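PDB 3VWO: peptidoglycan hydrolase FlgJ from Sphingomonas sp. A1, which probably hydrolyses glycosidic bonds of the peptidoglycan layer, through its glycosyl hydrolase 73 domain, so that the flagellar rod can be assembled in the periplasm. Local coordinates for residues His24-Gln29 with Gln96-Leu101; Ala3-Thr8 with Asn146-Arg151; Ser39-Lys44 with Leu52-Ala57. All coordinates share one frame; numbering follows the deposited sequence.

How the contacts relate
The six segments pair like brackets along the chain: contact 2 (3-8 with 146-151) joins the two ends, contact 1 (24-29 with 96-101) falls within that span, and contact 3 (39-44 with 52-57) is innermost. Contacts 1 and 2 pair helices: 23-34 with 91-104, and 2-19 with 146-154. Contact 3 belongs to the loop between helix 23-34 and strand 65-74. The centres of contacts 1 and 2 are about 15 Å apart, those of contacts 1 and 3 about 14 Å, and those of contacts 2 and 3 about 20 Å. A28 packs on L148, Y98 on F53 and T8 on L52, so all three meet in one continuous interior of the glucosaminidase domain.

Contact 1. Residues His24-Gln29 with Gln96-Leu101; sequences HFLVAQ and QDYADL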
ATOM      1  N   HIS A  24      -1.629 -10.985   4.658  1.00 25.52           N
ATOM      2  CA  HIS A  24      -1.634 -11.053   3.199  1.00 28.42           C
ATOM      3  C   HIS A  24      -2.507  -9.971   2.565  1.00 26.33           C
ATOM      4  O   HIS A  24      -2.371  -9.690   1.383  1.00 24.85           O
ATOM      5  CB  HIS A  24      -1.989 -12.457   2.691  1.00 30.36           C
ATOM      6  CG  HIS A  24      -3.425 -12.834   2.863  1.00 29.67           C
ATOM      7  ND1 HIS A  24      -3.971 -13.165   4.085  1.00 29.75           N
ATOM      8  CD2 HIS A  24      -4.425 -12.971   1.957  1.00 30.86           C
ATOM      9  CE1 HIS A  24      -5.248 -13.469   3.929  1.00 35.99           C
ATOM     10  NE2 HIS A  24      -5.547 -13.363   2.647  1.00 33.38           N
ATOM     11  N   PHE A  25      -3.375  -9.339   3.357  1.00 19.08           N
ATOM     12  CA  PHE A  25      -4.153  -8.207   2.861  1.00 18.40           C
ATOM     13  C   PHE A  25      -3.218  -7.051   2.569  1.00 19.45           C
ATOM     14  O   PHE A  25      -3.372  -6.346   1.573  1.00 22.72           O
ATOM     15  CB  PHE A  25      -5.170  -7.719   3.898  1.00 19.81           C
ATOM     16  CG  PHE A  25      -6.408  -8.581   4.011  1.00 20.48           C
ATOM     17  CD1 PHE A  25      -6.427  -9.883   3.543  1.00 24.71           C
ATOM     18  CD2 PHE A  25      -7.560  -8.061   4.580  1.00 22.76           C
ATOM     19  CE1 PHE A  25      -7.579 -10.667   3.660  1.00 29.08           C
ATOM     20  CE2 PHE A  25      -8.714  -8.835   4.701  1.00 21.67           C
ATOM     21  CZ  PHE A  25      -8.722 -10.137   4.237  1.00 26.22           C
ATOM     22  N   LEU A  26      -2.259  -6.844   3.467  1.00 19.69           N
ATOM     23  CA  LEU A  26      -1.291  -5.764   3.297  1.00 20.20           C
ATOM     24  C   LEU A  26      -0.267  -6.090   2.197  1.00 22.04           C
ATOM     25  O   LEU A  26       0.156  -5.207   1.442  1.00 21.48           O
ATOM     26  CB  LEU A  26      -0.582  -5.474   4.614  1.00 21.19           C
ATOM     27  CG  LEU A  26      -1.485  -5.158   5.815  1.00 23.60           C
ATOM     28  CD1 LEU A  26      -0.648  -4.583   6.937  1.00 24.11           C
ATOM     29  CD2 LEU A  26      -2.586  -4.185   5.427  1.00 21.98           C
ATOM     30  N   VAL A  27       0.139  -7.351   2.104  1.00 23.46           N
ATOM     31  CA  VAL A  27       1.013  -7.758   0.993  1.00 22.57           C
ATOM     32  C   VAL A  27       0.299  -7.553  -0.340  1.00 26.16           C
ATOM     33  O   VAL A  27       0.883  -7.057  -1.306  1.00 24.62           O
ATOM     34  CB  VAL A  27       1.438  -9.229   1.115  1.00 22.61           C
ATOM     35  CG1 VAL A  27       2.249  -9.660  -0.116  1.00 21.77           C
ATOM     36  CG2 VAL A  27       2.237  -9.439   2.389  1.00 24.28           C
ATOM     37  N   ALA A  28      -0.971  -7.934  -0.392  1.00 21.73           N
ATOM     38  CA  ALA A  28      -1.770  -7.750  -1.603  1.00 23.02           C
ATOM     39  C   ALA A  28      -1.891  -6.279  -1.997  1.00 22.72           C
ATOM     40  O   ALA A  28      -1.797  -5.932  -3.179  1.00 22.49           O
ATOM     41  CB  ALA A  28      -3.152  -8.364  -1.419  1.00 22.23           C
ATOM     42  N   GLN A  29      -2.108  -5.411  -1.013  1.00 20.85           N
ATOM     43  CA  GLN A  29      -2.272  -3.998  -1.301  1.00 18.61           C
ATOM     44  C   GLN A  29      -0.959  -3.427  -1.813  1.00 19.20           C
ATOM     45  O   GLN A  29      -0.944  -2.639  -2.753  1.00 23.27           O
ATOM     46  CB  GLN A  29      -2.726  -3.210  -0.067  1.00 19.21           C
ATOM     47  CG  GLN A  29      -3.071  -1.761  -0.403  1.00 21.47           C
ATOM     48  CD  GLN A  29      -3.670  -0.996   0.762  1.00 24.37           C
ATOM     49  OE1 GLN A  29      -3.683  -1.475   1.900  1.00 21.48           O
ATOM     50  NE2 GLN A  29      -4.172   0.202   0.479  1.00 21.61           N
ATOM     51  N   GLN A  96       5.115   0.088   9.098  1.00 30.96           N
ATOM     52  CA  GLN A  96       4.758   0.745  10.354  1.00 31.14           C
ATOM     53  C   GLN A  96       4.138   2.117  10.113  1.00 28.18           C
ATOM     54  O   GLN A  96       3.216   2.523  10.822  1.00 28.20           O
ATOM     55  CB  GLN A  96       5.980   0.885  11.263  1.00 30.99           C
ATOM     56  CG  GLN A  96       6.553  -0.432  11.757  1.00 44.44           C
ATOM     57  CD  GLN A  96       5.928  -0.899  13.056  1.00 70.88           C
ATOM     58  OE1 GLN A  96       4.817  -0.497  13.408  1.00 67.98           O
ATOM     59  NE2 GLN A  96       6.646  -1.748  13.782  1.00 85.81           N
ATOM     60  N   ASP A  97       4.659   2.846   9.129  1.00 25.56           N
ATOM     61  CA  ASP A  97       4.088   4.145   8.807  1.00 21.98           C
ATOM     62  C   ASP A  97       2.677   3.975   8.250  1.00 21.65           C
ATOM     63  O   ASP A  97       1.770   4.746   8.586  1.00 23.38           O
ATOM     64  CB  ASP A  97       4.986   4.932   7.838  1.00 23.70           C
ATOM     65  CG  ASP A  97       4.657   6.416   7.823  1.00 25.52           C
ATOM     66  OD1 ASP A  97       4.289   6.946   8.892  1.00 25.82           O
ATOM     67  OD2 ASP A  97       4.755   7.053   6.752  1.00 24.76           O
ATOM     68  N   TYR A  98       2.478   2.950   7.421  1.00 20.19           N
ATOM     69  CA  TYR A  98       1.153   2.660   6.864  1.00 22.10           C
ATOM     70  C   TYR A  98       0.147   2.344   7.974  1.00 27.34           C
ATOM     71  O   TYR A  98      -0.973   2.856   7.966  1.00 23.00           O
ATOM     72  CB  TYR A  98       1.220   1.502   5.863  1.00 25.29           C
ATOM     73  CG  TYR A  98      -0.133   0.939   5.452  1.00 25.11           C
ATOM     74  CD1 TYR A  98      -0.851   1.489   4.396  1.00 26.20           C
ATOM     75  CD2 TYR A  98      -0.684  -0.149   6.118  1.00 28.72           C
ATOM     76  CE1 TYR A  98      -2.088   0.968   4.019  1.00 23.97           C
ATOM     77  CE2 TYR A  98      -1.912  -0.669   5.753  1.00 29.68           C
ATOM     78  CZ  TYR A  98      -2.607  -0.111   4.701  1.00 25.83           C
ATOM     79  OH  TYR A  98      -3.825  -0.640   4.343  1.00 30.21           O
ATOM     80  N   ALA A  99       0.546   1.499   8.919  1.00 24.09           N
ATOM     81  CA  ALA A  99      -0.346   1.148  10.034  1.00 22.98           C
ATOM     82  C   ALA A  99      -0.644   2.369  10.883  1.00 24.53           C
ATOM     83  O   ALA A  99      -1.741   2.507  11.415  1.00 27.02           O
ATOM     84  CB  ALA A  99       0.255   0.041  10.896  1.00 26.29           C
ATOM     85  N   ASP A 100       0.340   3.252  11.023  1.00 25.40           N
ATOM     86  CA  ASP A 100       0.129   4.471  11.786  1.00 28.01           C
ATOM     87  C   ASP A 100      -0.920   5.342  11.114  1.00 33.93           C
ATOM     88  O   ASP A 100      -1.845   5.823  11.764  1.00 27.79           O
ATOM     89  CB  ASP A 100       1.438   5.252  11.946  1.00 27.18           C
ATOM     90  CG  ASP A 100       1.251   6.535  12.731  1.00 41.67           C
ATOM     91  OD1 ASP A 100       1.047   6.451  13.959  1.00 46.82           O
ATOM     92  OD2 ASP A 100       1.288   7.625  12.123  1.00 41.26           O
ATOM     93  N   LEU A 101      -0.765   5.536   9.804  1.00 27.88           N
ATOM     94  CA  LEU A 101      -1.686   6.347   9.019  1.00 21.74           C
ATOM     95  C   LEU A 101      -3.105   5.787   9.011  1.00 24.65           C
ATOM     96  O   LEU A 101      -4.064   6.484   9.363  1.00 28.65           O
ATOM     97  CB  LEU A 101      -1.178   6.443   7.573  1.00 22.08           C
ATOM     98  CG  LEU A 101      -1.958   7.387   6.657  1.00 35.04           C
ATOM     99  CD1 LEU A 101      -2.166   8.733   7.335  1.00 47.56           C
ATOM    100  CD2 LEU A 101      -1.220   7.577   5.344  1.00 39.43           C
TER
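Y98 on helix 91-104 reaches across to L26 and Q29 on helix 23-34, and its ring bridges a gap of 9.5 Å between L26 CA and Y98 CA, the nearest pair of CA atoms across the two segments. Its CG lies anti to the backbone N (chi1 168°), a setting that carries the ring out from its own helix and delivers the hydroxyl to Q29. The glutamine does its share with an extended chain, which brings OE1 to 2.6 Å from Y98 OH. The phenol is the donor, but the bond is weak in geometry despite its short length. Amide and ring planes stand 88° apart, and Q29 OE1 is also 3.3 Å from Y98 CZ, by the hydroxyl-bearing end of the ring and oblique to it. On the other amide branch, Q29 NE2 is bonded to the hydroxyl of Y135. L26 supplies the apolar part: its CD2 branch touches Y98 CE2 at 3.6 Å, while F53 stacks on the same ring. A phenylalanine in place of Y98 would probably keep the contact with L26 but leave the buried Q29 OE1 without its hydroxyl donor and its amide less firmly oriented. With a tyrosine hydroxyl on each branch, the carbonyl and NH2 ends of the glutamine are distinguished by chemistry, consistent with one fixed flip of an amide held in a buried spot between the helices.

Contact 2. Residues Ala3-Thr8 with Asn146-Arg151; sequences AFVDAT and NALRQR
V5 presents its two methyl branches to R151, and the two side chains cross at about a right angle. CG2 touches R151 CB at 3.8 Å, whereas CG1 faces the main chain, 3.8 Å from R151 O. The valine torsion explains this division: CG1 is anti to the backbone N (chi1 173°), which directs the two branches to different parts of the same arginine. Here the helices come close, with 6.7 Å between V5 CA and R151 CA. Of the R151 side chain, CB does the touching; from CG to NE the chain runs extended and leads away from helix 2-19, and its charged end makes a cation-pi contact with W36. The carbonyl of R151 is also engaged, taking a hydrogen bond from the side chain of Q2. One helical turn before R151, L148 approaches V5 more loosely, its CD1 at 4.5 Å from V5 CG2; L148 CD2 packs on A28, and the side chain also touches W36. Within helix 2-19 the neighbouring turn is knit together by T8, whose OG1 donates to F4 O at 2.8 Å, with the donor tilted 28° from the carbonyl plane. T8 CG2 in turn lies over the centre of the F4 ring, which itself rests on helix 23-34. Between the two segments the contact is van der Waals packing, to which the bond from Q2 NE2 to R151 O adds a polar tie; together they join the N-terminal and C-terminal helices of a glucosaminidase domain of the lysozyme clan.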
ATOM      1  N   ALA A   3       9.918 -13.177  -4.739  1.00 36.77           N
ATOM      2  CA  ALA A   3      10.850 -12.359  -3.972  1.00 46.73           C
ATOM      3  C   ALA A   3      10.136 -11.194  -3.289  1.00 42.56           C
ATOM      4  O   ALA A   3      10.541 -10.753  -2.213  1.00 38.13           O
ATOM      5  CB  ALA A   3      11.961 -11.840  -4.868  1.00 43.28           C
ATOM      6  N   PHE A   4       9.080 -10.696  -3.926  1.00 37.25           N
ATOM      7  CA  PHE A   4       8.298  -9.593  -3.374  1.00 37.56           C
ATOM      8  C   PHE A   4       7.538 -10.028  -2.129  1.00 31.48           C
ATOM      9  O   PHE A   4       7.541  -9.332  -1.113  1.00 33.29           O
ATOM     10  CB  PHE A   4       7.313  -9.053  -4.411  1.00 36.07           C
ATOM     11  CG  PHE A   4       6.461  -7.929  -3.900  1.00 39.74           C
ATOM     12  CD1 PHE A   4       6.939  -6.632  -3.900  1.00 34.16           C
ATOM     13  CD2 PHE A   4       5.183  -8.172  -3.407  1.00 28.89           C
ATOM     14  CE1 PHE A   4       6.161  -5.591  -3.426  1.00 33.69           C
ATOM     15  CE2 PHE A   4       4.408  -7.141  -2.933  1.00 27.49           C
ATOM     16  CZ  PHE A   4       4.893  -5.847  -2.943  1.00 27.26           C
ATOM     17  N   VAL A   5       6.870 -11.171  -2.220  1.00 32.65           N
ATOM     18  CA  VAL A   5       6.152 -11.721  -1.079  1.00 31.97           C
ATOM     19  C   VAL A   5       7.125 -12.096   0.042  1.00 42.36           C
ATOM     20  O   VAL A   5       6.855 -11.847   1.214  1.00 33.12           O
ATOM     21  CB  VAL A   5       5.292 -12.931  -1.485  1.00 37.95           C
ATOM     22  CG1 VAL A   5       4.690 -13.594  -0.264  1.00 38.18           C
ATOM     23  CG2 VAL A   5       4.193 -12.496  -2.445  1.00 37.56           C
ATOM     24  N   ASP A   6       8.272 -12.667  -0.318  1.00 35.53           N
ATOM     25  CA  ASP A   6       9.259 -13.061   0.686  1.00 33.76           C
ATOM     26  C   ASP A   6       9.831 -11.862   1.433  1.00 35.52           C
ATOM     27  O   ASP A   6      10.088 -11.930   2.635  1.00 36.47           O
ATOM     28  CB  ASP A   6      10.398 -13.872   0.052  1.00 42.86           C
ATOM     29  CG  ASP A   6       9.929 -15.203  -0.492  1.00 44.20           C
ATOM     30  OD1 ASP A   6       8.858 -15.678  -0.060  1.00 41.51           O
ATOM     31  OD2 ASP A   6      10.632 -15.776  -1.350  1.00 49.87           O
ATOM     32  N   ALA A   7      10.022 -10.758   0.720  1.00 30.30           N
ATOM     33  CA  ALA A   7      10.601  -9.563   1.324  1.00 33.46           C
ATOM     34  C   ALA A   7       9.599  -8.778   2.169  1.00 39.63           C
ATOM     35  O   ALA A   7       9.984  -8.036   3.072  1.00 37.24           O
ATOM     36  CB  ALA A   7      11.201  -8.664   0.245  1.00 43.82           C
ATOM     37  N   THR A   8       8.312  -8.935   1.882  1.00 31.33           N
ATOM     38  CA  THR A   8       7.321  -8.070   2.510  1.00 24.84           C
ATOM     39  C   THR A   8       6.512  -8.750   3.611  1.00 30.94           C
ATOM     40  O   THR A   8       6.118  -8.098   4.580  1.00 30.17           O
ATOM     41  CB  THR A   8       6.379  -7.436   1.470  1.00 29.67           C
ATOM     42  OG1 THR A   8       5.690  -8.466   0.753  1.00 27.26           O
ATOM     43  CG2 THR A   8       7.178  -6.585   0.489  1.00 31.71           C
ATOM     44  N   ASN A 146      -5.392 -16.380  -7.113  1.00 57.03           N
ATOM     45  CA  ASN A 146      -4.525 -17.552  -7.050  1.00 51.48           C
ATOM     46  C   ASN A 146      -3.045 -17.186  -7.046  1.00 51.92           C
ATOM     47  O   ASN A 146      -2.223 -17.911  -6.486  1.00 54.52           O
ATOM     48  CB  ASN A 146      -4.827 -18.514  -8.203  1.00 53.83           C
ATOM     49  CG  ASN A 146      -6.186 -19.180  -8.067  1.00 70.31           C
ATOM     50  OD1 ASN A 146      -6.651 -19.451  -6.959  1.00 70.06           O
ATOM     51  ND2 ASN A 146      -6.830 -19.445  -9.198  1.00 77.44           N
ATOM     52  N   ALA A 147      -2.711 -16.057  -7.665  1.00 43.82           N
ATOM     53  CA  ALA A 147      -1.321 -15.619  -7.758  1.00 46.21           C
ATOM     54  C   ALA A 147      -0.735 -15.354  -6.376  1.00 44.70           C
ATOM     55  O   ALA A 147       0.345 -15.842  -6.044  1.00 42.28           O
ATOM     56  CB  ALA A 147      -1.206 -14.377  -8.636  1.00 46.10           C
ATOM     57  N   LEU A 148      -1.457 -14.584  -5.569  1.00 38.36           N
ATOM     58  CA  LEU A 148      -1.008 -14.288  -4.214  1.00 32.05           C
ATOM     59  C   LEU A 148      -1.034 -15.544  -3.351  1.00 38.45           C
ATOM     60  O   LEU A 148      -0.117 -15.786  -2.568  1.00 35.55           O
ATOM     61  CB  LEU A 148      -1.871 -13.191  -3.586  1.00 37.81           C
ATOM     62  CG  LEU A 148      -1.636 -12.884  -2.105  1.00 37.38           C
ATOM     63  CD1 LEU A 148      -0.230 -12.351  -1.877  1.00 40.72           C
ATOM     64  CD2 LEU A 148      -2.683 -11.907  -1.598  1.00 30.02           C
ATOM     65  N   ARG A 149      -2.084 -16.345  -3.511  1.00 44.90           N
ATOM     66  CA  ARG A 149      -2.269 -17.549  -2.705  1.00 50.66           C
ATOM     67  C   ARG A 149      -1.099 -18.520  -2.862  1.00 51.15           C
ATOM     68  O   ARG A 149      -0.531 -18.986  -1.871  1.00 51.29           O
ATOM     69  CB  ARG A 149      -3.592 -18.234  -3.066  1.00 52.14           C
ATOM     70  CG  ARG A 149      -3.846 -19.541  -2.333  1.00 66.54           C
ATOM     71  CD  ARG A 149      -5.187 -20.161  -2.728  1.00 77.13           C
ATOM     72  NE  ARG A 149      -6.327 -19.372  -2.264  1.00 84.94           N
ATOM     73  CZ  ARG A 149      -7.057 -18.577  -3.042  1.00 81.60           C
ATOM     74  NH1 ARG A 149      -6.772 -18.461  -4.333  1.00 77.30           N
ATOM     75  NH2 ARG A 149      -8.075 -17.898  -2.528  1.00 68.15           N
ATOM     76  N   GLN A 150      -0.737 -18.811  -4.107  1.00 52.95           N
ATOM     77  CA  GLN A 150       0.392 -19.693  -4.389  1.00 57.98           C
ATOM     78  C   GLN A 150       1.701 -19.150  -3.821  1.00 52.18           C
ATOM     79  O   GLN A 150       2.518 -19.907  -3.294  1.00 52.87           O
ATOM     80  CB  GLN A 150       0.536 -19.937  -5.897  1.00 59.39           C
ATOM     81  CG  GLN A 150      -0.035 -21.269  -6.379  1.00 74.23           C
ATOM     82  CD  GLN A 150      -1.543 -21.244  -6.560  1.00 78.56           C
ATOM     83  OE1 GLN A 150      -2.281 -21.906  -5.829  1.00 75.37           O
ATOM     84  NE2 GLN A 150      -2.007 -20.486  -7.549  1.00 76.59           N
ATOM     85  N   ARG A 151       1.894 -17.839  -3.925  1.00 39.73           N
ATOM     86  CA  ARG A 151       3.125 -17.213  -3.453  1.00 49.03           C
ATOM     87  C   ARG A 151       3.210 -17.186  -1.933  1.00 39.11           C
ATOM     88  O   ARG A 151       4.302 -17.187  -1.361  1.00 45.30           O
ATOM     89  CB  ARG A 151       3.269 -15.802  -4.031  1.00 41.07           C
ATOM     90  CG  ARG A 151       3.691 -15.796  -5.492  1.00 49.35           C
ATOM     91  CD  ARG A 151       3.333 -14.494  -6.187  1.00 46.95           C
ATOM     92  NE  ARG A 151       3.748 -14.506  -7.590  1.00 57.33           N
ATOM     93  CZ  ARG A 151       3.309 -13.652  -8.509  1.00 59.44           C
ATOM     94  NH1 ARG A 151       2.432 -12.713  -8.184  1.00 54.53           N
ATOM     95  NH2 ARG A 151       3.744 -13.740  -9.759  1.00 70.67           N
TER

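Contact 3. Residues Ser39-Lys44 with Leu52-Ala57; sequences SQIRNK and LFNIKA
Q40 lies against L52, and every contact between the two is made with one methyl group, L52 CD1. Beginning at the root, Q40 CB is 3.9 Å from L52 CD1. CG bows outward, and the chain, extended beyond it, returns the amide to the same methyl, with Q40 NE2 at 3.8 Å from L52 CD1; the methyl sits over a face of the amide, near CD, and meets CD, OE1 and NE2 about equally. At the tip the polar atoms turn to other partners: NE2 bonds to the hydroxyl of Y91, while OE1 has a weak bond to the backbone N of Y50. Both segments belong to the long loop that links helix 23-34 to the hairpin of strands 65-74 and 77-86, and the side chain of N54 is about 4 Å from a bound HEPES molecule. N54 OD1 sits 3.5 Å from I41 CD1, an approach from the end of the isoleucine chain. Two waters complete the junction. One accepts from I41 N at 2.9 Å and donates to N54 OD1, also at 2.9 Å. The other lies 2.7 Å from S39 O and within bonding distance of N54 OD1 and can donate to either, though it has more acceptors nearby than protons. On the second amide branch, ND2 of N54 is hydrogen-bonded to OE1 of E33 on helix 23-34.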
ATOM      1  N   SER A  39       7.147  -1.604  -9.828  1.00 22.66           N
ATOM      2  CA  SER A  39       6.945  -0.165  -9.988  1.00 23.45           C
ATOM      3  C   SER A  39       7.034   0.591  -8.665  1.00 29.73           C
ATOM      4  O   SER A  39       6.402   1.631  -8.487  1.00 29.05           O
ATOM      5  CB  SER A  39       5.603   0.125 -10.658  1.00 29.34           C
ATOM      6  OG  SER A  39       5.516  -0.529 -11.910  1.00 34.77           O
ATOM      7  N   GLN A  40       7.813   0.070  -7.732  1.00 25.38           N
ATOM      8  CA  GLN A  40       8.000   0.787  -6.482  1.00 30.82           C
ATOM      9  C   GLN A  40       8.843   2.039  -6.724  1.00 35.34           C
ATOM     10  O   GLN A  40       9.814   2.024  -7.497  1.00 25.84           O
ATOM     11  CB  GLN A  40       8.613  -0.113  -5.409  1.00 35.75           C
ATOM     12  CG  GLN A  40      10.116  -0.051  -5.302  1.00 44.77           C
ATOM     13  CD  GLN A  40      10.592  -0.370  -3.898  1.00 50.47           C
ATOM     14  OE1 GLN A  40      10.718   0.518  -3.055  1.00 39.79           O
ATOM     15  NE2 GLN A  40      10.856  -1.644  -3.641  1.00 35.05           N
ATOM     16  N   ILE A  41       8.438   3.136  -6.096  1.00 26.50           N
ATOM     17  CA  ILE A  41       9.125   4.407  -6.278  1.00 27.07           C
ATOM     18  C   ILE A  41      10.574   4.274  -5.827  1.00 26.73           C
ATOM     19  O   ILE A  41      10.864   3.679  -4.788  1.00 26.00           O
ATOM     20  CB  ILE A  41       8.404   5.539  -5.510  1.00 26.91           C
ATOM     21  CG1 ILE A  41       7.103   5.909  -6.226  1.00 34.14           C
ATOM     22  CG2 ILE A  41       9.292   6.756  -5.360  1.00 26.55           C
ATOM     23  CD1 ILE A  41       6.214   6.843  -5.430  1.00 42.62           C
ATOM     24  N   ARG A  42      11.488   4.794  -6.637  1.00 28.57           N
ATOM     25  CA  ARG A  42      12.900   4.745  -6.309  1.00 36.58           C
ATOM     26  C   ARG A  42      13.499   6.139  -6.362  1.00 36.99           C
ATOM     27  O   ARG A  42      12.997   7.009  -7.074  1.00 36.86           O
ATOM     28  CB  ARG A  42      13.641   3.818  -7.277  1.00 32.31           C
ATOM     29  CG  ARG A  42      13.280   2.348  -7.097  1.00 32.23           C
ATOM     30  CD  ARG A  42      14.034   1.455  -8.065  1.00 42.35           C
ATOM     31  NE  ARG A  42      13.590   0.070  -7.946  1.00 42.92           N
ATOM     32  CZ  ARG A  42      14.177  -0.839  -7.176  1.00 46.92           C
ATOM     33  NH1 ARG A  42      13.697  -2.074  -7.127  1.00 50.29           N
ATOM     34  NH2 ARG A  42      15.246  -0.514  -6.459  1.00 43.67           N
ATOM     35  N   ASN A  43      14.563   6.345  -5.593  1.00 34.63           N
ATOM     36  CA  ASN A  43      15.336   7.582  -5.663  1.00 54.97           C
ATOM     37  C   ASN A  43      15.907   7.827  -7.058  1.00 59.27           C
ATOM     38  O   ASN A  43      15.745   7.011  -7.973  1.00 51.95           O
ATOM     39  CB  ASN A  43      16.477   7.574  -4.640  1.00 59.46           C
ATOM     40  CG  ASN A  43      15.985   7.696  -3.210  1.00 65.07           C
ATOM     41  OD1 ASN A  43      15.723   6.694  -2.541  1.00 63.57           O
ATOM     42  ND2 ASN A  43      15.868   8.931  -2.730  1.00 78.21           N
ATOM     43  N   LYS A  44      16.585   8.957  -7.209  1.00 58.09           N
ATOM     44  CA  LYS A  44      17.143   9.346  -8.497  1.00 62.24           C
ATOM     45  C   LYS A  44      18.222   8.344  -8.900  1.00 48.11           C
ATOM     46  O   LYS A  44      18.390   8.036 -10.080  1.00 58.32           O
ATOM     47  CB  LYS A  44      17.711  10.766  -8.423  1.00 58.87           C
ATOM     48  CG  LYS A  44      16.924  11.714  -7.508  1.00 74.35           C
ATOM     49  CD  LYS A  44      15.448  11.803  -7.887  1.00 57.72           C
ATOM     50  CE  LYS A  44      14.549  11.544  -6.679  1.00 58.14           C
ATOM     51  NZ  LYS A  44      13.972  12.787  -6.088  1.00 48.70           N
ATOM     52  N   LEU A  52       5.930   1.189  -0.415  1.00 24.57           N
ATOM     53  CA  LEU A  52       5.143   0.226  -1.163  1.00 26.62           C
ATOM     54  C   LEU A  52       3.665   0.594  -1.206  1.00 24.50           C
ATOM     55  O   LEU A  52       2.913   0.017  -1.983  1.00 24.86           O
ATOM     56  CB  LEU A  52       5.317  -1.170  -0.567  1.00 34.53           C
ATOM     57  CG  LEU A  52       6.364  -2.103  -1.180  1.00 35.03           C
ATOM     58  CD1 LEU A  52       7.532  -1.347  -1.822  1.00 38.04           C
ATOM     59  CD2 LEU A  52       6.863  -3.068  -0.128  1.00 32.16           C
ATOM     60  N   PHE A  53       3.255   1.556  -0.384  1.00 22.04           N
ATOM     61  CA  PHE A  53       1.852   1.970  -0.356  1.00 19.55           C
ATOM     62  C   PHE A  53       1.618   3.308  -1.053  1.00 25.04           C
ATOM     63  O   PHE A  53       0.504   3.820  -1.061  1.00 25.45           O
ATOM     64  CB  PHE A  53       1.331   1.983   1.084  1.00 18.41           C
ATOM     65  CG  PHE A  53       1.282   0.622   1.693  1.00 23.92           C
ATOM     66  CD1 PHE A  53       0.192  -0.209   1.468  1.00 24.73           C
ATOM     67  CD2 PHE A  53       2.336   0.149   2.448  1.00 20.75           C
ATOM     68  CE1 PHE A  53       0.155  -1.477   2.005  1.00 19.14           C
ATOM     69  CE2 PHE A  53       2.304  -1.120   2.989  1.00 25.40           C
ATOM     70  CZ  PHE A  53       1.212  -1.936   2.762  1.00 22.37           C
ATOM     71  N   ASN A  54       2.674   3.858  -1.644  1.00 21.73           N
ATOM     72  CA  ASN A  54       2.584   5.119  -2.384  1.00 22.68           C
ATOM     73  C   ASN A  54       2.035   6.276  -1.543  1.00 21.90           C
ATOM     74  O   ASN A  54       1.185   7.047  -1.993  1.00 22.72           O
ATOM     75  CB  ASN A  54       1.777   4.942  -3.676  1.00 20.73           C
ATOM     76  CG  ASN A  54       2.548   4.180  -4.742  1.00 26.87           C
ATOM     77  OD1 ASN A  54       3.737   4.416  -4.950  1.00 27.92           O
ATOM     78  ND2 ASN A  54       1.876   3.258  -5.414  1.00 31.30           N
ATOM     79  N   ILE A  55       2.546   6.385  -0.321  1.00 25.14           N
ATOM     80  CA  ILE A  55       2.103   7.405   0.620  1.00 19.11           C
ATOM     81  C   ILE A  55       2.855   8.710   0.374  1.00 20.71           C
ATOM     82  O   ILE A  55       4.083   8.763   0.488  1.00 24.60           O
ATOM     83  CB  ILE A  55       2.365   6.977   2.063  1.00 22.40           C
ATOM     84  CG1 ILE A  55       1.765   5.594   2.320  1.00 29.51           C
ATOM     85  CG2 ILE A  55       1.776   8.011   3.035  1.00 24.06           C
ATOM     86  CD1 ILE A  55       0.284   5.532   2.089  1.00 38.45           C
ATOM     87  N   LYS A  56       2.119   9.764   0.042  1.00 21.14           N
ATOM     88  CA  LYS A  56       2.738  11.062  -0.187  1.00 26.80           C
ATOM     89  C   LYS A  56       3.204  11.678   1.123  1.00 24.09           C
ATOM     90  O   LYS A  56       2.735  11.305   2.195  1.00 22.14           O
ATOM     91  CB  LYS A  56       1.770  12.010  -0.895  1.00 29.96           C
ATOM     92  CG  LYS A  56       1.525  11.670  -2.360  1.00 28.57           C
ATOM     93  CD  LYS A  56       0.775  12.791  -3.059  1.00 36.37           C
ATOM     94  CE  LYS A  56      -0.691  12.454  -3.231  1.00 49.01           C
ATOM     95  NZ  LYS A  56      -0.872  11.397  -4.262  1.00 49.57           N
ATOM     96  N   ALA A  57       4.131  12.623   1.044  1.00 22.70           N
ATOM     97  CA  ALA A  57       4.532  13.341   2.242  1.00 18.30           C
ATOM     98  C   ALA A  57       3.360  14.194   2.707  1.00 23.44           C
ATOM     99  O   ALA A  57       2.651  14.791   1.889  1.00 29.97           O
ATOM    100  CB  ALA A  57       5.753  14.221   1.949  1.00 26.67           C
TER
HETATM  101  O   HOH W   1       4.142   2.868  -7.721  1.00 42.42           O
HETATM  102  O   HOH W   2       6.018   2.742  -4.558  1.00 27.42           O